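Local coordinates for protein putative fimbrium tip subunit Fim1C (Bacteroides ovatus, PDB 4EPS) that probably forms part of the fimbrium tip, the end of the filamentous cell-surface appendages that mediate adhesion and biofilm formation, at residues L48-V51 with I56-E59; D199-G204 with I231-D236; R326-C331 with L388-S393. All coordinates share one frame; numbering follows the deposited sequence. Where two conformers were deposited one is given.

Interaction 1: residues L48-V51 with I56-E59; sequences LFAV and ILDE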
ATOM      1  N   LEU A  48      55.808 -15.848 -11.793  1.00 28.05           N
ATOM      2  CA  LEU A  48      56.239 -15.330 -13.091  1.00 28.87           C
ATOM      3  C   LEU A  48      57.281 -16.247 -13.758  1.00 32.91           C
ATOM      4  O   LEU A  48      58.193 -16.733 -13.086  1.00 32.79           O
ATOM      5  CB  LEU A  48      56.835 -13.925 -12.868  1.00 29.96           C
ATOM      6  CG  LEU A  48      57.374 -13.178 -14.104  1.00 37.39           C
ATOM      7  CD1 LEU A  48      56.253 -12.823 -15.072  1.00 37.51           C
ATOM      8  CD2 LEU A  48      58.070 -11.905 -13.703  1.00 39.75           C
ATOM      9  N   PHE A  49      57.178 -16.399 -15.092  1.00 29.08           N
ATOM     10  CA  PHE A  49      58.125 -17.136 -15.938  1.00 29.17           C
ATOM     11  C   PHE A  49      58.575 -16.289 -17.125  1.00 33.81           C
ATOM     12  O   PHE A  49      57.761 -15.571 -17.717  1.00 32.12           O
ATOM     13  CB  PHE A  49      57.495 -18.424 -16.491  1.00 30.14           C
ATOM     14  CG  PHE A  49      57.158 -19.484 -15.474  1.00 31.41           C
ATOM     15  CD1 PHE A  49      55.915 -19.497 -14.844  1.00 31.99           C
ATOM     16  CD2 PHE A  49      58.050 -20.527 -15.208  1.00 33.77           C
ATOM     17  CE1 PHE A  49      55.593 -20.496 -13.919  1.00 32.79           C
ATOM     18  CE2 PHE A  49      57.723 -21.532 -14.292  1.00 36.20           C
ATOM     19  CZ  PHE A  49      56.503 -21.509 -13.647  1.00 34.04           C
ATOM     20  N   ALA A  50      59.851 -16.418 -17.509  1.00 31.13           N
ATOM     21  CA  ALA A  50      60.408 -15.781 -18.700  1.00 30.97           C
ATOM     22  C   ALA A  50      60.989 -16.880 -19.575  1.00 36.35           C
ATOM     23  O   ALA A  50      61.815 -17.675 -19.101  1.00 36.12           O
ATOM     24  CB  ALA A  50      61.477 -14.759 -18.329  1.00 31.75           C
ATOM     25  N   VAL A  51      60.518 -16.965 -20.824  1.00 32.23           N
ATOM     26  CA  VAL A  51      60.981 -17.987 -21.765  1.00 32.36           C
ATOM     27  C   VAL A  51      61.784 -17.286 -22.860  1.00 37.91           C
ATOM     28  O   VAL A  51      61.275 -16.385 -23.529  1.00 35.91           O
ATOM     29  CB  VAL A  51      59.796 -18.823 -22.307  1.00 35.60           C
ATOM     30  CG1 VAL A  51      60.243 -19.830 -23.359  1.00 35.71           C
ATOM     31  CG2 VAL A  51      59.072 -19.536 -21.164  1.00 35.22           C
ATOM     32  N   ILE A  56      63.030 -21.824 -20.171  1.00 37.16           N
ATOM     33  CA  ILE A  56      62.754 -20.926 -19.055  1.00 36.77           C
ATOM     34  C   ILE A  56      64.087 -20.383 -18.528  1.00 42.93           C
ATOM     35  O   ILE A  56      65.028 -21.157 -18.329  1.00 43.99           O
ATOM     36  CB  ILE A  56      61.928 -21.610 -17.923  1.00 39.20           C
ATOM     37  CG1 ILE A  56      60.610 -22.220 -18.456  1.00 38.70           C
ATOM     38  CG2 ILE A  56      61.657 -20.626 -16.785  1.00 38.76           C
ATOM     39  CD1 ILE A  56      59.953 -23.289 -17.537  1.00 39.50           C
ATOM     40  N   LEU A  57      64.165 -19.057 -18.310  1.00 38.72           N
ATOM     41  CA  LEU A  57      65.334 -18.394 -17.740  1.00 39.15           C
ATOM     42  C   LEU A  57      65.451 -18.780 -16.280  1.00 45.09           C
ATOM     43  O   LEU A  57      64.460 -18.704 -15.544  1.00 43.73           O
ATOM     44  CB  LEU A  57      65.246 -16.856 -17.883  1.00 38.64           C
ATOM     45  CG  LEU A  57      65.420 -16.244 -19.277  1.00 42.94           C
ATOM     46  CD1 LEU A  57      65.296 -14.736 -19.201  1.00 43.07           C
ATOM     47  CD2 LEU A  57      66.798 -16.590 -19.883  1.00 47.18           C
ATOM     48  N   ASP A  58      66.649 -19.234 -15.862  1.00 43.07           N
ATOM     49  CA  ASP A  58      66.914 -19.646 -14.477  1.00 43.73           C
ATOM     50  C   ASP A  58      66.623 -18.538 -13.484  1.00 47.30           C
ATOM     51  O   ASP A  58      66.224 -18.824 -12.353  1.00 46.95           O
ATOM     52  CB  ASP A  58      68.384 -20.081 -14.308  1.00 46.92           C
ATOM     53  CG  ASP A  58      68.793 -21.310 -15.098  1.00 61.74           C
ATOM     54  OD1 ASP A  58      68.007 -22.285 -15.133  1.00 61.79           O
ATOM     55  OD2 ASP A  58      69.940 -21.333 -15.607  1.00 71.93           O
ATOM     56  N   GLU A  59      66.850 -17.279 -13.887  1.00 44.42           N
ATOM     57  CA  GLU A  59      66.630 -16.127 -13.018  1.00 44.79           C
ATOM     58  C   GLU A  59      65.125 -15.793 -12.859  1.00 44.29           C
ATOM     59  O   GLU A  59      64.793 -15.123 -11.892  1.00 45.14           O
ATOM     60  CB  GLU A  59      67.410 -14.888 -13.518  1.00 47.17           C
ATOM     61  CG  GLU A  59      66.952 -14.340 -14.865  1.00 63.28           C
ATOM     62  CD  GLU A  59      67.580 -13.030 -15.303  1.00 92.45           C
ATOM     63  OE1 GLU A  59      67.275 -11.981 -14.686  1.00 83.46           O
ATOM     64  OE2 GLU A  59      68.330 -13.047 -16.306  1.00 91.45           O
TER
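Ala50 and Leu57 carry the one backbone hydrogen bond between these two segments of a tight beta hairpin: Leu57 N donates to Ala50 O over 2.8 Å, nearly straight at 172°. The same oxygen also receives a CA-H contact from Ile56, whose CA lies 3.4 Å from Ala50 O. One step nearer the turn, Val51 and Ile56 form an antiparallel non-hydrogen-bonded pair, their CA atoms 4.4 Å apart and their side chains on one face of the sheet.

On that face CG2 and CD1 of Ile56 both reach Phe49 CD2, while CG1 meets Val51 CG2. A chi1 of -55° sets Ile56 CG1 beside the backbone N and leaves CG2 anti to it, where CG2 meets the rim of the Phe49 ring, close to the ring plane, 3.9 Å from Phe49 CD2. Two methyls of Ile56 thus touch the same ring carbon, and Ile56 CG1 lies 4.1 Å from Val51 CG2. Apart from this cluster, Ala50 CB packs against Leu57 CD1 at 3.9 Å.

Further out, Phe49 bonds through its backbone to Tyr89 of strand 87-92, which flanks strand 45-52 on its other side. Ala50 also has a backbone bond to Ile60, and Leu48 one to Met63. With Ala50 bonded to both Leu57 and Ile60, the pairing shifts in register, and Asp58 and Glu59 between them adopt turn-like backbone angles.

The contact therefore combines one short, straight backbone bond with apolar touches beside it. The bond sets the pairing of Ala50 with Leu57 next to the turn, and the branched side chain of Ile56 packs strand 55-67 against the Phe49 ring, which itself meets Phe109 edge-to-face.

Interaction 2: residues D199-G204 with I231-D236; sequences DNVEEG and IGHYND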
ATOM      1  N   ASP A 199      25.281 -34.658  -7.244  1.00 32.08           N
ATOM      2  CA  ASP A 199      24.615 -35.787  -7.912  0.50 33.54           C
ATOM      3  C   ASP A 199      23.441 -36.412  -7.139  1.00 39.12           C
ATOM      4  O   ASP A 199      22.432 -36.723  -7.771  1.00 40.22           O
ATOM      5  CB  ASP A 199      25.621 -36.873  -8.303  0.50 36.09           C
ATOM      6  CG  ASP A 199      26.584 -36.414  -9.382  0.50 50.04           C
ATOM      7  OD1 ASP A 199      26.131 -36.176 -10.526  0.50 51.22           O
ATOM      8  OD2 ASP A 199      27.792 -36.304  -9.089  0.50 58.20           O
ATOM      9  N   ASN A 200      23.559 -36.641  -5.819  1.00 36.86           N
ATOM     10  CA  ASN A 200      22.464 -37.225  -5.033  1.00 38.26           C
ATOM     11  C   ASN A 200      22.531 -36.722  -3.599  1.00 43.54           C
ATOM     12  O   ASN A 200      23.595 -36.316  -3.141  1.00 41.72           O
ATOM     13  CB  ASN A 200      22.480 -38.769  -5.088  1.00 40.89           C
ATOM     14  CG  ASN A 200      23.844 -39.385  -4.887  1.00 73.83           C
ATOM     15  OD1 ASN A 200      24.325 -39.510  -3.757  1.00 70.97           O
ATOM     16  ND2 ASN A 200      24.502 -39.777  -5.981  1.00 68.19           N
ATOM     17  N   VAL A 201      21.393 -36.744  -2.898  1.00 43.85           N
ATOM     18  CA  VAL A 201      21.286 -36.232  -1.535  1.00 45.17           C
ATOM     19  C   VAL A 201      21.727 -37.315  -0.539  1.00 54.64           C
ATOM     20  O   VAL A 201      21.121 -38.383  -0.457  1.00 54.11           O
ATOM     21  CB  VAL A 201      19.879 -35.671  -1.233  1.00 48.35           C
ATOM     22  CG1 VAL A 201      19.809 -35.081   0.174  1.00 47.36           C
ATOM     23  CG2 VAL A 201      19.492 -34.617  -2.269  1.00 47.87           C
ATOM     24  N   GLU A 202      22.827 -37.009   0.176  1.00 55.32           N
ATOM     25  CA  GLU A 202      23.545 -37.787   1.200  1.00 57.60           C
ATOM     26  C   GLU A 202      24.382 -36.834   2.033  1.00 63.92           C
ATOM     27  O   GLU A 202      24.791 -35.800   1.506  1.00 62.94           O
ATOM     28  CB  GLU A 202      24.486 -38.821   0.545  1.00 59.82           C
ATOM     29  CG  GLU A 202      23.849 -40.108   0.058  1.00 73.11           C
ATOM     30  CD  GLU A 202      24.718 -40.925  -0.881  1.00 98.90           C
ATOM     31  OE1 GLU A 202      25.964 -40.809  -0.811  1.00 88.73           O
ATOM     32  OE2 GLU A 202      24.146 -41.686  -1.694  1.00 99.11           O
ATOM     33  N   GLU A 203      24.720 -37.199   3.291  1.00 62.93           N
ATOM     34  CA  GLU A 203      25.563 -36.356   4.159  1.00 62.75           C
ATOM     35  C   GLU A 203      26.971 -36.175   3.554  1.00 64.49           C
ATOM     36  O   GLU A 203      27.519 -35.070   3.604  1.00 63.77           O
ATOM     37  CB  GLU A 203      25.659 -36.944   5.578  1.00 65.01           C
ATOM     38  CG  GLU A 203      26.037 -35.920   6.640  1.00 78.87           C
ATOM     39  CD  GLU A 203      26.386 -36.459   8.017  1.00107.63           C
ATOM     40  OE1 GLU A 203      25.821 -37.501   8.423  1.00104.58           O
ATOM     41  OE2 GLU A 203      27.203 -35.808   8.709  1.00104.73           O
ATOM     42  N   GLY A 204      27.500 -37.247   2.946  1.00 59.06           N
ATOM     43  CA  GLY A 204      28.812 -37.266   2.308  1.00 57.21           C
ATOM     44  C   GLY A 204      28.918 -36.595   0.949  1.00 56.92           C
ATOM     45  O   GLY A 204      30.030 -36.460   0.433  1.00 56.90           O
ATOM     46  N   ILE A 231      22.044 -30.777  -6.592  1.00 27.80           N
ATOM     47  CA  ILE A 231      20.713 -30.746  -5.987  1.00 28.65           C
ATOM     48  C   ILE A 231      20.730 -29.696  -4.908  1.00 31.35           C
ATOM     49  O   ILE A 231      21.586 -29.729  -4.024  1.00 30.54           O
ATOM     50  CB  ILE A 231      20.258 -32.141  -5.438  1.00 32.95           C
ATOM     51  CG1 ILE A 231      20.516 -33.318  -6.440  1.00 35.07           C
ATOM     52  CG2 ILE A 231      18.772 -32.110  -4.937  1.00 33.49           C
ATOM     53  CD1 ILE A 231      19.972 -33.181  -7.848  1.00 43.91           C
ATOM     54  N   GLY A 232      19.802 -28.754  -4.991  1.00 28.15           N
ATOM     55  CA  GLY A 232      19.700 -27.721  -3.973  1.00 28.33           C
ATOM     56  C   GLY A 232      18.442 -27.932  -3.154  1.00 35.39           C
ATOM     57  O   GLY A 232      17.372 -28.191  -3.716  1.00 35.41           O
ATOM     58  N   HIS A 233      18.594 -27.894  -1.836  1.00 32.21           N
ATOM     59  CA  HIS A 233      17.519 -27.928  -0.856  1.00 33.29           C
ATOM     60  C   HIS A 233      17.428 -26.535  -0.222  1.00 31.53           C
ATOM     61  O   HIS A 233      18.442 -25.964   0.155  1.00 30.05           O
ATOM     62  CB  HIS A 233      17.765 -29.027   0.206  1.00 36.63           C
ATOM     63  CG  HIS A 233      17.445 -30.414  -0.277  1.00 42.81           C
ATOM     64  ND1 HIS A 233      17.390 -31.487   0.600  1.00 46.51           N
ATOM     65  CD2 HIS A 233      17.139 -30.856  -1.522  1.00 45.96           C
ATOM     66  CE1 HIS A 233      17.034 -32.533  -0.133  1.00 46.45           C
ATOM     67  NE2 HIS A 233      16.881 -32.205  -1.415  1.00 46.71           N
ATOM     68  N   TYR A 234      16.226 -25.968  -0.168  1.00 27.63           N
ATOM     69  CA  TYR A 234      15.983 -24.643   0.443  1.00 27.10           C
ATOM     70  C   TYR A 234      14.519 -24.574   0.788  1.00 29.74           C
ATOM     71  O   TYR A 234      13.701 -25.107   0.040  1.00 28.97           O
ATOM     72  CB  TYR A 234      16.385 -23.480  -0.520  1.00 25.94           C
ATOM     73  CG  TYR A 234      15.432 -23.322  -1.686  1.00 26.23           C
ATOM     74  CD1 TYR A 234      15.534 -24.133  -2.813  1.00 28.75           C
ATOM     75  CD2 TYR A 234      14.394 -22.395  -1.639  1.00 26.10           C
ATOM     76  CE1 TYR A 234      14.605 -24.053  -3.849  1.00 29.18           C
ATOM     77  CE2 TYR A 234      13.458 -22.309  -2.669  1.00 26.77           C
ATOM     78  CZ  TYR A 234      13.592 -23.111  -3.787  1.00 32.44           C
ATOM     79  OH  TYR A 234      12.667 -23.023  -4.796  1.00 35.95           O
ATOM     80  N   ASN A 235      14.219 -23.912   1.913  0.60 30.95           N
ATOM     81  CA  ASN A 235      12.877 -23.788   2.486  0.60 32.18           C
ATOM     82  C   ASN A 235      12.355 -25.210   2.659  0.60 36.78           C
ATOM     83  O   ASN A 235      13.015 -25.990   3.349  0.60 35.96           O
ATOM     84  CB  ASN A 235      11.973 -22.874   1.621  0.60 33.99           C
ATOM     85  CG  ASN A 235      12.457 -21.442   1.589  0.60 41.40           C
ATOM     86  OD1 ASN A 235      13.266 -21.020   2.420  0.60 32.39           O
ATOM     87  ND2 ASN A 235      11.985 -20.666   0.616  0.60 34.00           N
ATOM     88  N   ASP A 236      11.293 -25.595   1.943  0.60 35.63           N
ATOM     89  CA  ASP A 236      10.782 -26.958   2.026  0.60 36.89           C
ATOM     90  C   ASP A 236      10.687 -27.551   0.633  0.60 40.50           C
ATOM     91  O   ASP A 236       9.743 -28.287   0.311  0.60 40.13           O
ATOM     92  CB  ASP A 236       9.431 -26.967   2.760  0.60 39.47           C
ATOM     93  CG  ASP A 236       9.598 -26.883   4.265  0.60 58.30           C
ATOM     94  OD1 ASP A 236       9.859 -27.936   4.893  0.60 61.42           O
ATOM     95  OD2 ASP A 236       9.488 -25.763   4.816  0.60 64.87           O
TER
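Asp199, whose backbone O rests 4.1 Å from Ile231 CG1, is held by polar bonds at the start of the facing strand: in the conformer described, its carboxylate bonds Asn228 ND2 through OD2 and, weakly, the backbone N of Gln229 through OD1. These ties, with a backbone bond between Asp199 and Gln229, secure the start of the loop where it leaves strand 195-198.

The contact itself is carried by Val201, which sets its two methyls on strand 229-234. CG1 is anti to the backbone N (chi1 -177°), which leaves CG2 anti to the carbonyl carbon, where it touches two neighbours, 3.7 Å from Ile231 CG2 and 3.7 Å from His233 NE2. CG1 lies beside the same imidazole, 3.8 Å from His233 CE1. The valine meets Ile231 at about a right angle, whereas His233 approaches it head-on, its ring set obliquely to the methyls. Tyr197 meets that ring edge-to-face. Beyond Val201, Thr205 OG1 bonds the backbone oxygens of both Asn200 and Glu202.

Between the two segments the chemistry is one of dispersion: an exposed valine packs the connection between strands 195-198 and 206-212 on strand 229-234, within the fimbrillin-like region.

Interaction 3: residues R326-C331 with L388-S393; sequences RSHPNC and LGYNNS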
ATOM      1  N   ARG A 326      24.437   0.215  16.906  1.00 33.96           N
ATOM      2  CA  ARG A 326      25.797  -0.190  16.553  1.00 34.64           C
ATOM      3  C   ARG A 326      25.851  -1.609  15.929  1.00 37.30           C
ATOM      4  O   ARG A 326      26.480  -1.788  14.884  1.00 36.43           O
ATOM      5  CB  ARG A 326      26.658  -0.108  17.818  1.00 36.53           C
ATOM      6  CG  ARG A 326      28.146  -0.292  17.619  1.00 42.27           C
ATOM      7  CD  ARG A 326      28.886   0.226  18.837  1.00 43.88           C
ATOM      8  NE  ARG A 326      28.534  -0.512  20.053  1.00 41.29           N
ATOM      9  CZ  ARG A 326      28.111   0.046  21.181  1.00 41.49           C
ATOM     10  NH1 ARG A 326      27.973   1.364  21.268  1.00 35.59           N
ATOM     11  NH2 ARG A 326      27.833  -0.707  22.234  1.00 36.59           N
ATOM     12  N   SER A 327      25.172  -2.605  16.538  1.00 32.00           N
ATOM     13  CA  SER A 327      25.255  -3.989  16.073  1.00 30.45           C
ATOM     14  C   SER A 327      24.261  -4.384  14.982  1.00 33.36           C
ATOM     15  O   SER A 327      24.564  -5.311  14.235  1.00 32.34           O
ATOM     16  CB  SER A 327      25.101  -4.955  17.240  1.00 33.53           C
ATOM     17  OG  SER A 327      26.042  -4.651  18.257  1.00 41.52           O
ATOM     18  N   HIS A 328      23.054  -3.766  14.931  1.00 28.85           N
ATOM     19  CA  HIS A 328      22.041  -4.156  13.952  1.00 27.65           C
ATOM     20  C   HIS A 328      21.366  -2.898  13.443  1.00 31.60           C
ATOM     21  O   HIS A 328      20.168  -2.706  13.691  1.00 30.05           O
ATOM     22  CB  HIS A 328      21.027  -5.151  14.576  1.00 27.57           C
ATOM     23  CG  HIS A 328      21.645  -6.442  15.005  1.00 30.41           C
ATOM     24  ND1 HIS A 328      22.024  -6.660  16.323  1.00 32.60           N
ATOM     25  CD2 HIS A 328      21.984  -7.526  14.268  1.00 31.32           C
ATOM     26  CE1 HIS A 328      22.556  -7.875  16.351  1.00 31.57           C
ATOM     27  NE2 HIS A 328      22.562  -8.438  15.139  1.00 31.62           N
ATOM     28  N   PRO A 329      22.120  -2.016  12.721  1.00 30.37           N
ATOM     29  CA  PRO A 329      21.546  -0.724  12.285  1.00 29.89           C
ATOM     30  C   PRO A 329      20.367  -0.830  11.330  1.00 31.36           C
ATOM     31  O   PRO A 329      19.647   0.148  11.144  1.00 31.98           O
ATOM     32  CB  PRO A 329      22.733  -0.033  11.584  1.00 31.96           C
ATOM     33  CG  PRO A 329      23.635  -1.163  11.165  1.00 35.76           C
ATOM     34  CD  PRO A 329      23.542  -2.123  12.308  1.00 32.20           C
ATOM     35  N   ASN A 330      20.174  -2.003  10.731  1.00 26.78           N
ATOM     36  CA  ASN A 330      19.084  -2.175   9.785  0.60 26.45           C
ATOM     37  C   ASN A 330      17.766  -2.587  10.491  1.00 28.44           C
ATOM     38  O   ASN A 330      16.709  -2.541   9.870  1.00 28.57           O
ATOM     39  CB  ASN A 330      19.494  -3.191   8.702  0.60 30.16           C
ATOM     40  CG  ASN A 330      20.873  -2.921   8.093  0.60 57.15           C
ATOM     41  OD1 ASN A 330      21.284  -1.772   7.873  0.60 50.17           O
ATOM     42  ND2 ASN A 330      21.612  -3.977   7.772  0.60 50.78           N
ATOM     43  N   CYS A 331      17.809  -2.927  11.795  1.00 25.76           N
ATOM     44  CA  CYS A 331      16.593  -3.357  12.523  1.00 24.20           C
ATOM     45  C   CYS A 331      15.775  -2.170  13.043  1.00 26.16           C
ATOM     46  O   CYS A 331      15.748  -1.880  14.229  1.00 26.08           O
ATOM     47  CB  CYS A 331      16.976  -4.340  13.631  1.00 24.08           C
ATOM     48  SG  CYS A 331      17.654  -5.905  13.006  1.00 28.07           S
ATOM     49  N   LEU A 388      14.976  -1.584  26.152  1.00 22.23           N
ATOM     50  CA  LEU A 388      16.436  -1.794  26.245  1.00 21.17           C
ATOM     51  C   LEU A 388      16.846  -3.249  26.281  1.00 24.34           C
ATOM     52  O   LEU A 388      17.982  -3.541  26.652  1.00 23.62           O
ATOM     53  CB  LEU A 388      16.964  -1.093  27.537  1.00 21.33           C
ATOM     54  CG  LEU A 388      16.956   0.451  27.486  1.00 24.81           C
ATOM     55  CD1 LEU A 388      17.129   1.040  28.871  1.00 24.71           C
ATOM     56  CD2 LEU A 388      18.035   0.973  26.520  1.00 25.96           C
ATOM     57  N   GLY A 389      15.944  -4.164  25.912  1.00 21.64           N
ATOM     58  CA  GLY A 389      16.247  -5.592  25.961  1.00 21.02           C
ATOM     59  C   GLY A 389      17.465  -5.995  25.146  1.00 24.35           C
ATOM     60  O   GLY A 389      18.278  -6.794  25.616  1.00 24.56           O
ATOM     61  N   TYR A 390      17.622  -5.437  23.937  1.00 22.35           N
ATOM     62  CA  TYR A 390      18.788  -5.815  23.122  1.00 22.37           C
ATOM     63  C   TYR A 390      20.083  -5.383  23.846  1.00 26.07           C
ATOM     64  O   TYR A 390      21.001  -6.204  24.033  1.00 25.63           O
ATOM     65  CB  TYR A 390      18.731  -5.263  21.686  1.00 23.44           C
ATOM     66  CG  TYR A 390      19.944  -5.771  20.936  1.00 25.32           C
ATOM     67  CD1 TYR A 390      20.008  -7.089  20.492  1.00 26.81           C
ATOM     68  CD2 TYR A 390      21.101  -4.995  20.842  1.00 26.63           C
ATOM     69  CE1 TYR A 390      21.160  -7.597  19.882  1.00 27.32           C
ATOM     70  CE2 TYR A 390      22.264  -5.498  20.250  1.00 27.95           C
ATOM     71  CZ  TYR A 390      22.291  -6.800  19.781  1.00 30.85           C
ATOM     72  OH  TYR A 390      23.440  -7.310  19.230  1.00 32.32           O
ATOM     73  N   ASN A 391      20.130  -4.120  24.299  1.00 24.01           N
ATOM     74  CA  ASN A 391      21.232  -3.609  25.112  1.00 23.68           C
ATOM     75  C   ASN A 391      21.525  -4.571  26.253  1.00 25.82           C
ATOM     76  O   ASN A 391      22.686  -4.928  26.488  1.00 24.54           O
ATOM     77  CB  ASN A 391      20.855  -2.220  25.690  1.00 23.93           C
ATOM     78  CG  ASN A 391      21.830  -1.742  26.731  1.00 35.26           C
ATOM     79  OD1 ASN A 391      22.839  -1.121  26.405  1.00 27.82           O
ATOM     80  ND2 ASN A 391      21.566  -2.044  28.000  1.00 25.62           N
ATOM     81  N   ASN A 392      20.468  -4.952  27.014  1.00 22.17           N
ATOM     82  CA  ASN A 392      20.626  -5.817  28.186  1.00 22.70           C
ATOM     83  C   ASN A 392      21.258  -7.166  27.826  1.00 26.23           C
ATOM     84  O   ASN A 392      22.061  -7.672  28.619  1.00 25.73           O
ATOM     85  CB  ASN A 392      19.278  -6.019  28.917  1.00 23.89           C
ATOM     86  CG  ASN A 392      18.717  -4.709  29.442  1.00 26.97           C
ATOM     87  OD1 ASN A 392      19.413  -3.674  29.472  1.00 25.61           O
ATOM     88  ND2 ASN A 392      17.415  -4.692  29.766  1.00 23.45           N
ATOM     89  N   SER A 393      20.889  -7.742  26.657  1.00 24.05           N
ATOM     90  CA  SER A 393      21.463  -9.011  26.187  0.60 23.75           C
ATOM     91  C   SER A 393      22.969  -8.856  25.947  1.00 29.69           C
ATOM     92  O   SER A 393      23.750  -9.720  26.349  1.00 31.06           O
ATOM     93  CB  SER A 393      20.773  -9.467  24.904  0.60 26.19           C
ATOM     94  OG  SER A 393      21.140 -10.803  24.604  0.60 28.23           O
TER
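Ser327 and Tyr390 sit at opposing helix ends, with CA atoms 9.7 Å apart, so only side chains can bridge the two backbones. Helix 323-327 stops at Ser327, and His328 is the first residue to leave helical angles, opening a type I beta turn closed by Cys331 N to His328 O at 3.0 Å. Opposite, Leu388 occupies the N-cap position of helix 389-403, whose first turn includes the bond from Asn392 N to Leu388 O, 2.9 Å long.

From that first turn Tyr390 extends its ring, its CG anti to the backbone N (chi1 -177°), toward the chain that follows the shorter helix. The phenol end arrives at the rim of the His328 imidazole and near its plane: Tyr390 OH is 3.1 Å from His328 CE1, and Tyr390 CZ is 3.5 Å from His328 ND1. The two rings stand almost perpendicular, with planes at 89° and centroids 5.2 Å apart. Ser327 flanks the hydroxyl, its CB 3.5 Å from Tyr390 OH.

The polar ends of both segments converge on Glu394, one turn further along helix 389-403. Its OE2 is hydrogen-bonded to Tyr390 OH and to Ser327 OG, and Ser327 OG also bonds Ala323 O within its own helix. Nearby, Arg326 reaches Ser366 O and makes a cation-pi contact with Tyr367.

Glu394 thus gives the two segments a common polar partner. One carboxylate oxygen gathers a hydroxyl from each side, which would help to keep the phenol beside the histidine; if ionised, its charge would probably polarise both hydroxyls.

Overall arrangement
Followed from the N terminus, the three contacts come in series, each closing before the next opens; none encloses or crosses another. Interaction 1 spans four residues and joins neighbouring hairpin strands toward one end of the elongated chain. Interaction 2 closes a loop of 26 residues and ties the connection after strand 195-198 to strand 229-234. Interactions 1 and 2 both belong to the fimbrillin-like part of the protein, their centres about 47 Å apart. Interaction 3 bridges 56 residues, joining two helices, the end of 323-327 and the start of 389-403. It lies across the chain's centre from the other two, its own centre about 35 Å from that of interaction 2 and about 57 Å from that of interaction 1.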